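Long-range contacts in putative xanthine dehydrogenase YAGS fad-binding subunit (Escherichia coli, PDB 5G5G), which probably forms the molybdenum cofactor-binding subunit of a periplasmic aldehyde oxidase, which oxidises aldehydes to carboxylic acids: residues Ala45-Ile53 with Arg264-Arg272; Arg217-Lys225 with Leu248-Leu257. One frame throughout, in Å; residues are numbered along the deposited sequence.

How the interactions relate
Both contacts belong to one alpha/beta layer, and interaction 2 is nested along the chain inside the loop that interaction 1 closes. Interaction 1 joins two neighbouring strands within a mixed sheet, by backbone hydrogen bonds, bridging waters and an arginine at one end; it is partly buried, and another protein chain reaches its Tyr50 and Lys267. Interaction 2 is wholly buried and pairs two helices, mostly through leucine methyl groups, with a single water bridge. Helix 250-262 links them: it leads directly into strand 266-269 and folds back over it, Ala255 lying against Val268, and Ser250 and Asp251 against Leu270. Their centres are 15 Å apart.

Interaction 1. Residues Ala45-Ile53 with Arg264-Arg272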
loop_
_atom_site.group_PDB
_atom_site.type_symbol
_atom_site.label_atom_id
_atom_site.label_comp_id
_atom_site.label_asym_id
_atom_site.label_seq_id
_atom_site.Cartn_x
_atom_site.Cartn_y
_atom_site.Cartn_z
ATOM N N ALA C 45 9.562 -2.821 27.963
ATOM C CA ALA C 45 8.297 -2.975 28.737
ATOM C C ALA C 45 7.819 -4.369 28.591
ATOM O O ALA C 45 6.850 -4.642 27.858
ATOM C CB ALA C 45 7.259 -2.032 28.195
ATOM N N PRO C 46 8.452 -5.281 29.336
ATOM C CA PRO C 46 8.114 -6.689 29.057
ATOM C C PRO C 46 6.668 -7.087 29.402
ATOM O O PRO C 46 6.146 -8.043 28.806
ATOM C CB PRO C 46 9.074 -7.486 29.966
ATOM C CG PRO C 46 10.181 -6.554 30.275
ATOM C CD PRO C 46 9.637 -5.126 30.176
ATOM N N ASN C 47 6.070 -6.379 30.323
ATOM C CA ASN C 47 4.666 -6.611 30.692
ATOM C C ASN C 47 3.696 -5.554 30.201
ATOM O O ASN C 47 2.680 -5.288 30.850
ATOM C CB ASN C 47 4.574 -6.735 32.207
ATOM C CG ASN C 47 5.535 -7.799 32.746
ATOM O OD1 ASN C 47 6.305 -7.574 33.726
ATOM N ND2 ASN C 47 5.521 -8.974 32.102
ATOM N N ALA C 48 4.029 -4.954 29.064
ATOM C CA ALA C 48 3.145 -3.951 28.479
ATOM C C ALA C 48 1.754 -4.545 28.226
ATOM O O ALA C 48 1.621 -5.697 27.768
ATOM C CB ALA C 48 3.721 -3.397 27.206
ATOM N N ALA C 49 0.748 -3.767 28.574
ATOM C CA ALA C 49 -0.645 -4.120 28.252
ATOM C C ALA C 49 -0.983 -3.666 26.825
ATOM O O ALA C 49 -0.205 -2.944 26.178
ATOM C CB ALA C 49 -1.603 -3.568 29.305
ATOM N N TYR C 50 -2.104 -4.151 26.337
ATOM C CA TYR C 50 -2.552 -3.957 24.967
ATOM C C TYR C 50 -3.770 -3.079 24.934
ATOM O O TYR C 50 -4.756 -3.354 25.604
ATOM C CB TYR C 50 -2.855 -5.300 24.351
ATOM C CG TYR C 50 -1.677 -6.201 24.202
ATOM C CD1 TYR C 50 -1.207 -6.953 25.249
ATOM C CD2 TYR C 50 -0.981 -6.268 22.999
ATOM C CE1 TYR C 50 -0.122 -7.792 25.108
ATOM C CE2 TYR C 50 0.124 -7.107 22.844
ATOM C CZ TYR C 50 0.558 -7.856 23.913
ATOM O OH TYR C 50 1.669 -8.697 23.748
ATOM N N GLY C 51 -3.739 -2.022 24.124
ATOM C CA GLY C 51 -4.936 -1.220 23.934
ATOM C C GLY C 51 -5.555 -1.416 22.573
ATOM O O GLY C 51 -4.848 -1.371 21.580
ATOM N N TYR C 52 -6.875 -1.554 22.510
ATOM C CA TYR C 52 -7.555 -1.787 21.283
ATOM C C TYR C 52 -8.574 -0.660 21.082
ATOM O O TYR C 52 -9.453 -0.429 21.930
ATOM C CB TYR C 52 -8.169 -3.178 21.235
ATOM C CG TYR C 52 -8.484 -3.650 19.838
ATOM C CD1 TYR C 52 -9.663 -3.255 19.189
ATOM C CD2 TYR C 52 -7.625 -4.499 19.170
ATOM C CE1 TYR C 52 -9.957 -3.698 17.905
ATOM C CE2 TYR C 52 -7.886 -4.947 17.895
ATOM C CZ TYR C 52 -9.055 -4.551 17.267
ATOM O OH TYR C 52 -9.316 -4.982 15.997
ATOM N N ILE C 53 -8.436 0.024 19.953
ATOM C CA ILE C 53 -9.256 1.174 19.604
ATOM C C ILE C 53 -10.707 0.845 19.242
ATOM O O ILE C 53 -10.956 -0.124 18.548
ATOM C CB ILE C 53 -8.534 1.903 18.449
ATOM C CG1 ILE C 53 -8.378 3.344 18.805
ATOM C CG2 ILE C 53 -9.022 1.515 17.063
ATOM C CD1 ILE C 53 -7.001 3.461 19.389
ATOM N N ARG C 264 0.993 1.417 34.013
ATOM C CA ARG C 264 1.654 0.304 33.374
ATOM C C ARG C 264 1.859 0.656 31.893
ATOM O O ARG C 264 1.014 1.380 31.349
ATOM C CB ARG C 264 0.730 -0.898 33.512
ATOM C CG ARG C 264 1.278 -2.132 32.940
ATOM C CD ARG C 264 0.391 -3.251 33.443
ATOM N NE ARG C 264 0.560 -4.401 32.585
ATOM C CZ ARG C 264 -0.095 -5.518 32.747
ATOM N NH1 ARG C 264 -1.010 -5.647 33.738
ATOM N NH2 ARG C 264 0.168 -6.507 31.915
ATOM N N PRO C 265 2.940 0.172 31.239
ATOM C CA PRO C 265 3.094 0.505 29.808
ATOM C C PRO C 265 1.939 -0.121 28.971
ATOM O O PRO C 265 1.377 -1.175 29.329
ATOM C CB PRO C 265 4.431 -0.129 29.407
ATOM C CG PRO C 265 5.148 -0.352 30.680
ATOM C CD PRO C 265 4.115 -0.537 31.766
ATOM N N VAL C 266 1.559 0.595 27.929
ATOM C CA VAL C 266 0.492 0.168 27.040
ATOM C C VAL C 266 0.957 0.403 25.620
ATOM O O VAL C 266 1.520 1.449 25.320
ATOM C CB VAL C 266 -0.820 0.944 27.289
ATOM C CG1 VAL C 266 -1.895 0.552 26.261
ATOM C CG2 VAL C 266 -1.305 0.740 28.725
ATOM N N LYS C 267 0.716 -0.571 24.756
ATOM C CA LYS C 267 0.953 -0.393 23.318
ATOM C C LYS C 267 -0.316 -0.525 22.528
ATOM O O LYS C 267 -1.221 -1.286 22.898
ATOM C CB LYS C 267 2.037 -1.318 22.803
ATOM C CG LYS C 267 1.825 -2.762 22.996
ATOM C CD LYS C 267 3.060 -3.484 22.478
ATOM C CE LYS C 267 2.861 -4.936 22.251
ATOM N NZ LYS C 267 3.995 -5.636 21.585
ATOM N N VAL C 268 -0.418 0.290 21.510
ATOM C CA VAL C 268 -1.627 0.451 20.696
ATOM C C VAL C 268 -1.233 0.492 19.218
ATOM O O VAL C 268 -0.359 1.278 18.840
ATOM C CB VAL C 268 -2.333 1.787 21.013
ATOM C CG1 VAL C 268 -3.558 1.983 20.116
ATOM C CG2 VAL C 268 -2.750 1.830 22.486
ATOM N N MET C 269 -1.841 -0.364 18.409
ATOM C CA MET C 269 -1.701 -0.305 16.959
ATOM C C MET C 269 -3.083 -0.015 16.364
ATOM O O MET C 269 -4.096 -0.572 16.836
ATOM C CB MET C 269 -1.220 -1.647 16.432
ATOM C CG MET C 269 -0.975 -1.665 14.934
ATOM S SD MET C 269 -0.320 -3.275 14.330
ATOM C CE MET C 269 1.034 -3.406 15.458
ATOM N N LEU C 270 -3.145 0.830 15.366
ATOM C CA LEU C 270 -4.416 1.050 14.644
ATOM C C LEU C 270 -4.614 -0.139 13.689
ATOM O O LEU C 270 -3.790 -0.369 12.795
ATOM C CB LEU C 270 -4.390 2.350 13.866
ATOM C CG LEU C 270 -4.034 3.612 14.661
ATOM C CD1 LEU C 270 -4.236 4.842 13.786
ATOM C CD2 LEU C 270 -4.922 3.698 15.842
ATOM N N PRO C 271 -5.691 -0.891 13.853
ATOM C CA PRO C 271 -5.893 -2.031 12.932
ATOM C C PRO C 271 -6.041 -1.540 11.488
ATOM O O PRO C 271 -6.646 -0.478 11.272
ATOM C CB PRO C 271 -7.203 -2.632 13.432
ATOM C CG PRO C 271 -7.380 -2.117 14.844
ATOM C CD PRO C 271 -6.716 -0.797 14.894
ATOM N N ARG C 272 -5.506 -2.306 10.527
ATOM C CA ARG C 272 -5.501 -1.900 9.127
ATOM C C ARG C 272 -6.914 -1.439 8.655
ATOM O O ARG C 272 -7.006 -0.396 7.982
ATOM C CB ARG C 272 -4.932 -2.997 8.216
ATOM C CG ARG C 272 -4.878 -2.628 6.746
ATOM C CD ARG C 272 -4.018 -1.428 6.445
ATOM N NE ARG C 272 -2.647 -1.731 6.758
ATOM C CZ ARG C 272 -1.636 -0.890 6.665
ATOM N NH1 ARG C 272 -1.845 0.386 6.289
ATOM N NH2 ARG C 272 -0.417 -1.335 6.960
HETATM O O HOH W 1 -3.370 -2.735 19.613
HETATM O O HOH W 2 -6.366 -0.971 18.297
#
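Fully extended, with CG opposite the backbone N (chi1 -178°), the Arg264 side chain carries its guanidinium to Asn47, in the turn that leads into strand 49-53. Lys267 instead sets CG between the backbone N and the carbonyl carbon (chi1 58°), and its straight chain then runs alongside the Tyr50 ring, bringing CE to 3.5 Å from Tyr50 CE2. Strands 49-53 and 266-269 pair in parallel within a mixed beta sheet, joining the hammerhead region to the cofactor-binding region. Ala49 straddles Val266: Ala49 N donates to Pro265 O at 2.8 Å, and Ala49 O accepts from Lys267 N. Gly51 N follows with an almost straight bond to Lys267 O (2.9 Å, 175°). Further on the strands separate and two waters take over from direct bonds, one joining Gly51 O to Met269 N and a second Met269 O to Ile53 N. Tyr50 OH hydrogen-bonds to an acidic side chain of another protein's chain, and Lys267 NZ makes a salt bridge to an acidic side chain there and a hydrogen bond to Tyr39 O. Tyr52 crosses Pro271, with OH 3.6 Å from Pro271 CG. At the turn, Arg264 grips a single acceptor side-on and also makes a salt bridge to Glu118. The Ala49 methyl lies over the rim of one guanidinium face, while Asn47 O lies near the plane, 2.9 Å from Arg264 NE and 3.0 Å from Arg264 NH2.

Interaction 2. Residues Arg217-Lys225 with Leu248-Leu257; sequences RTDLAKTLK and LRSDALLAAL
Asp219 O is gripped twice by Thr223, whose OG1 donates to it at 2.7 Å while the backbone N makes the ordinary helical bond at 3.0 Å; the two donors reach it from opposite faces of the carbonyl plane. Thr223 OG1 lies beside the backbone N, opposite the carbonyl carbon (chi1 -54°), which folds the hydroxyl back onto its own helix and leaves CG2, anti to the backbone N, to meet helix 250-257. There CG2 rests 3.7 Å from Leu253 CD1, and OG1 also lies against Leu248 CD2. With an alanine in place of Thr223, Asp219 O would probably keep just the backbone donor of that pair, and a gap would be likely to open beside Leu253 CD1. Leu248, just ahead of the N-cap residue Arg249, pushes its two methyls against helix 217-224, CD1 reaching Leu220 CB at 4.0 Å and CD2 lying over Leu220 CA. Next to it a water bridges the two segments, donating to Asp219 OD2 at 2.6 Å and accepting from Leu248 N. Toward the other end, Leu224 lies alongside Leu253 and Leu257, pointing the opposite way to each. Its CD2 packs on Leu257 CD2 at 3.6 Å and on Leu253 CD1, while its CD1 meets the Ala256 methyl at 4.0 Å. Past Leu224, Lys225 adopts positive phi and ends the helix in a Schellman motif. The helical segments cross at -51° with axes 10.7 Å apart. Beneath them Leu220 and Leu224 touch strand 203-208, and Ala252 and Ala255 touch strand 194-200, as in an alpha/beta layer where neighbouring helices cover one face of a mixed sheet.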
loop_
_atom_site.group_PDB
_atom_site.type_symbol
_atom_site.label_atom_id
_atom_site.label_comp_id
_atom_site.label_asym_id
_atom_site.label_seq_id
_atom_site.Cartn_x
_atom_site.Cartn_y
_atom_site.Cartn_z
ATOM N N ARG C 217 6.551 15.524 19.640
ATOM C CA ARG C 217 6.770 15.841 21.032
ATOM C C ARG C 217 5.932 17.055 21.501
ATOM O O ARG C 217 5.239 17.029 22.545
ATOM C CB ARG C 217 8.240 16.110 21.253
ATOM C CG ARG C 217 8.658 16.161 22.698
ATOM C CD ARG C 217 10.074 16.639 22.743
ATOM N NE ARG C 217 10.503 16.977 24.065
ATOM C CZ ARG C 217 11.532 17.762 24.342
ATOM N NH1 ARG C 217 12.229 18.337 23.366
ATOM N NH2 ARG C 217 11.839 17.997 25.612
ATOM N N THR C 218 5.975 18.119 20.704
ATOM C CA THR C 218 5.260 19.333 21.053
ATOM C C THR C 218 3.748 19.112 21.060
ATOM O O THR C 218 3.062 19.560 21.976
ATOM C CB THR C 218 5.604 20.462 20.093
ATOM O OG1 THR C 218 6.987 20.744 20.251
ATOM C CG2 THR C 218 4.795 21.697 20.397
ATOM N N ASP C 219 3.264 18.450 20.017
ATOM C CA ASP C 219 1.824 18.243 19.824
ATOM C C ASP C 219 1.293 17.289 20.858
ATOM O O ASP C 219 0.158 17.481 21.348
ATOM C CB ASP C 219 1.506 17.788 18.403
ATOM C CG ASP C 219 1.798 18.897 17.372
ATOM O OD1 ASP C 219 1.989 20.047 17.814
ATOM O OD2 ASP C 219 1.843 18.664 16.147
ATOM N N LEU C 220 2.066 16.264 21.179
ATOM C CA LEU C 220 1.576 15.287 22.215
ATOM C C LEU C 220 1.507 15.988 23.578
ATOM O O LEU C 220 0.531 15.846 24.333
ATOM C CB LEU C 220 2.479 14.071 22.307
ATOM C CG LEU C 220 2.038 12.994 23.297
ATOM C CD1 LEU C 220 0.594 12.587 23.076
ATOM C CD2 LEU C 220 2.951 11.791 23.209
ATOM N N ALA C 221 2.568 16.739 23.889
ATOM C CA ALA C 221 2.581 17.511 25.132
ATOM C C ALA C 221 1.418 18.489 25.205
ATOM O O ALA C 221 0.770 18.581 26.236
ATOM C CB ALA C 221 3.919 18.215 25.348
ATOM N N LYS C 222 1.117 19.212 24.123
ATOM C CA LYS C 222 -0.001 20.159 24.160
ATOM C C LYS C 222 -1.346 19.457 24.332
ATOM O O LYS C 222 -2.258 19.978 24.982
ATOM C CB LYS C 222 -0.031 20.993 22.879
ATOM C CG LYS C 222 -1.079 22.084 22.853
ATOM C CD LYS C 222 -0.874 22.993 21.636
ATOM C CE LYS C 222 -2.103 23.863 21.294
ATOM N NZ LYS C 222 -2.266 25.174 21.960
ATOM N N THR C 223 -1.497 18.311 23.684
ATOM C CA THR C 223 -2.737 17.557 23.763
ATOM C C THR C 223 -2.960 17.015 25.178
ATOM O O THR C 223 -4.073 17.109 25.760
ATOM C CB THR C 223 -2.741 16.391 22.742
ATOM O OG1 THR C 223 -2.469 16.875 21.412
ATOM C CG2 THR C 223 -4.081 15.722 22.733
ATOM N N LEU C 224 -1.922 16.442 25.748
ATOM C CA LEU C 224 -1.967 15.956 27.138
ATOM C C LEU C 224 -1.970 17.041 28.199
ATOM O O LEU C 224 -2.307 16.738 29.368
ATOM C CB LEU C 224 -0.757 15.093 27.430
ATOM C CG LEU C 224 -0.706 13.763 26.633
ATOM C CD1 LEU C 224 0.615 13.053 26.901
ATOM C CD2 LEU C 224 -1.891 12.900 27.029
ATOM N N LYS C 225 -1.562 18.260 27.816
ATOM C CA LYS C 225 -1.403 19.395 28.782
ATOM C C LYS C 225 -0.343 19.107 29.812
ATOM O O LYS C 225 -0.533 19.234 31.024
ATOM C CB LYS C 225 -2.733 19.756 29.438
ATOM C CG LYS C 225 -3.851 20.102 28.466
ATOM C CD LYS C 225 -5.177 20.303 29.208
ATOM C CE LYS C 225 -6.074 21.322 28.519
ATOM N NZ LYS C 225 -6.093 22.645 29.232
ATOM N N LEU C 248 0.855 13.797 14.813
ATOM C CA LEU C 248 0.251 12.976 15.888
ATOM C C LEU C 248 -1.076 12.332 15.463
ATOM O O LEU C 248 -1.997 13.045 14.987
ATOM C CB LEU C 248 0.001 13.873 17.090
ATOM C CG LEU C 248 -0.259 13.149 18.413
ATOM C CD1 LEU C 248 1.068 12.563 18.874
ATOM C CD2 LEU C 248 -0.798 14.163 19.387
ATOM N N ARG C 249 -1.200 11.004 15.676
ATOM C CA ARG C 249 -2.440 10.289 15.401
ATOM C C ARG C 249 -2.974 9.606 16.706
ATOM O O ARG C 249 -2.345 9.683 17.764
ATOM C CB ARG C 249 -2.192 9.262 14.311
ATOM C CG ARG C 249 -1.671 9.854 13.003
ATOM C CD ARG C 249 -2.708 9.831 11.855
ATOM N NE ARG C 249 -3.849 10.647 12.177
ATOM C CZ ARG C 249 -3.949 11.962 11.987
ATOM N NH1 ARG C 249 -2.952 12.655 11.446
ATOM N NH2 ARG C 249 -5.047 12.595 12.353
ATOM N N SER C 250 -4.138 8.966 16.587
ATOM C CA SER C 250 -4.887 8.464 17.731
ATOM C C SER C 250 -4.092 7.405 18.525
ATOM O O SER C 250 -4.278 7.269 19.739
ATOM C CB SER C 250 -6.224 7.903 17.268
ATOM O OG SER C 250 -6.057 6.840 16.332
ATOM N N ASP C 251 -3.248 6.631 17.829
ATOM C CA ASP C 251 -2.440 5.591 18.536
ATOM C C ASP C 251 -1.547 6.173 19.666
ATOM O O ASP C 251 -1.405 5.588 20.746
ATOM C CB ASP C 251 -1.559 4.807 17.564
ATOM C CG ASP C 251 -0.573 5.709 16.801
ATOM O OD1 ASP C 251 -1.043 6.701 16.192
ATOM O OD2 ASP C 251 0.663 5.432 16.843
ATOM N N ALA C 252 -0.867 7.262 19.350
ATOM C CA ALA C 252 0.056 7.929 20.252
ATOM C C ALA C 252 -0.682 8.534 21.455
ATOM O O ALA C 252 -0.282 8.359 22.614
ATOM C CB ALA C 252 0.797 8.995 19.470
ATOM N N LEU C 253 -1.715 9.315 21.177
ATOM C CA LEU C 253 -2.510 9.884 22.224
ATOM C C LEU C 253 -3.079 8.802 23.129
ATOM O O LEU C 253 -2.944 8.874 24.363
ATOM C CB LEU C 253 -3.642 10.741 21.681
ATOM C CG LEU C 253 -4.526 11.324 22.786
ATOM C CD1 LEU C 253 -3.749 12.186 23.754
ATOM C CD2 LEU C 253 -5.666 12.126 22.208
ATOM N N LEU C 254 -3.686 7.784 22.523
ATOM C CA LEU C 254 -4.405 6.792 23.353
ATOM C C LEU C 254 -3.416 5.948 24.138
ATOM O O LEU C 254 -3.679 5.611 25.325
ATOM C CB LEU C 254 -5.360 5.960 22.513
ATOM C CG LEU C 254 -6.605 6.800 22.139
ATOM C CD1 LEU C 254 -7.355 6.097 21.061
ATOM C CD2 LEU C 254 -7.556 6.972 23.285
ATOM N N ALA C 255 -2.271 5.601 23.547
ATOM C CA ALA C 255 -1.249 4.868 24.303
ATOM C C ALA C 255 -0.854 5.627 25.549
ATOM O O ALA C 255 -0.775 5.068 26.662
ATOM C CB ALA C 255 -0.019 4.579 23.440
ATOM N N ALA C 256 -0.597 6.915 25.364
ATOM C CA ALA C 256 -0.170 7.793 26.440
ATOM C C ALA C 256 -1.225 7.929 27.553
ATOM O O ALA C 256 -0.935 7.755 28.753
ATOM C CB ALA C 256 0.201 9.160 25.894
ATOM N N LEU C 257 -2.465 8.213 27.152
ATOM C CA LEU C 257 -3.548 8.269 28.134
ATOM C C LEU C 257 -3.726 6.968 28.905
ATOM O O LEU C 257 -3.906 6.966 30.129
ATOM C CB LEU C 257 -4.865 8.617 27.446
ATOM C CG LEU C 257 -4.886 10.037 26.905
ATOM C CD1 LEU C 257 -6.165 10.217 26.103
ATOM C CD2 LEU C 257 -4.831 11.032 28.042
HETATM O O HOH W 3 2.204 16.217 15.265
#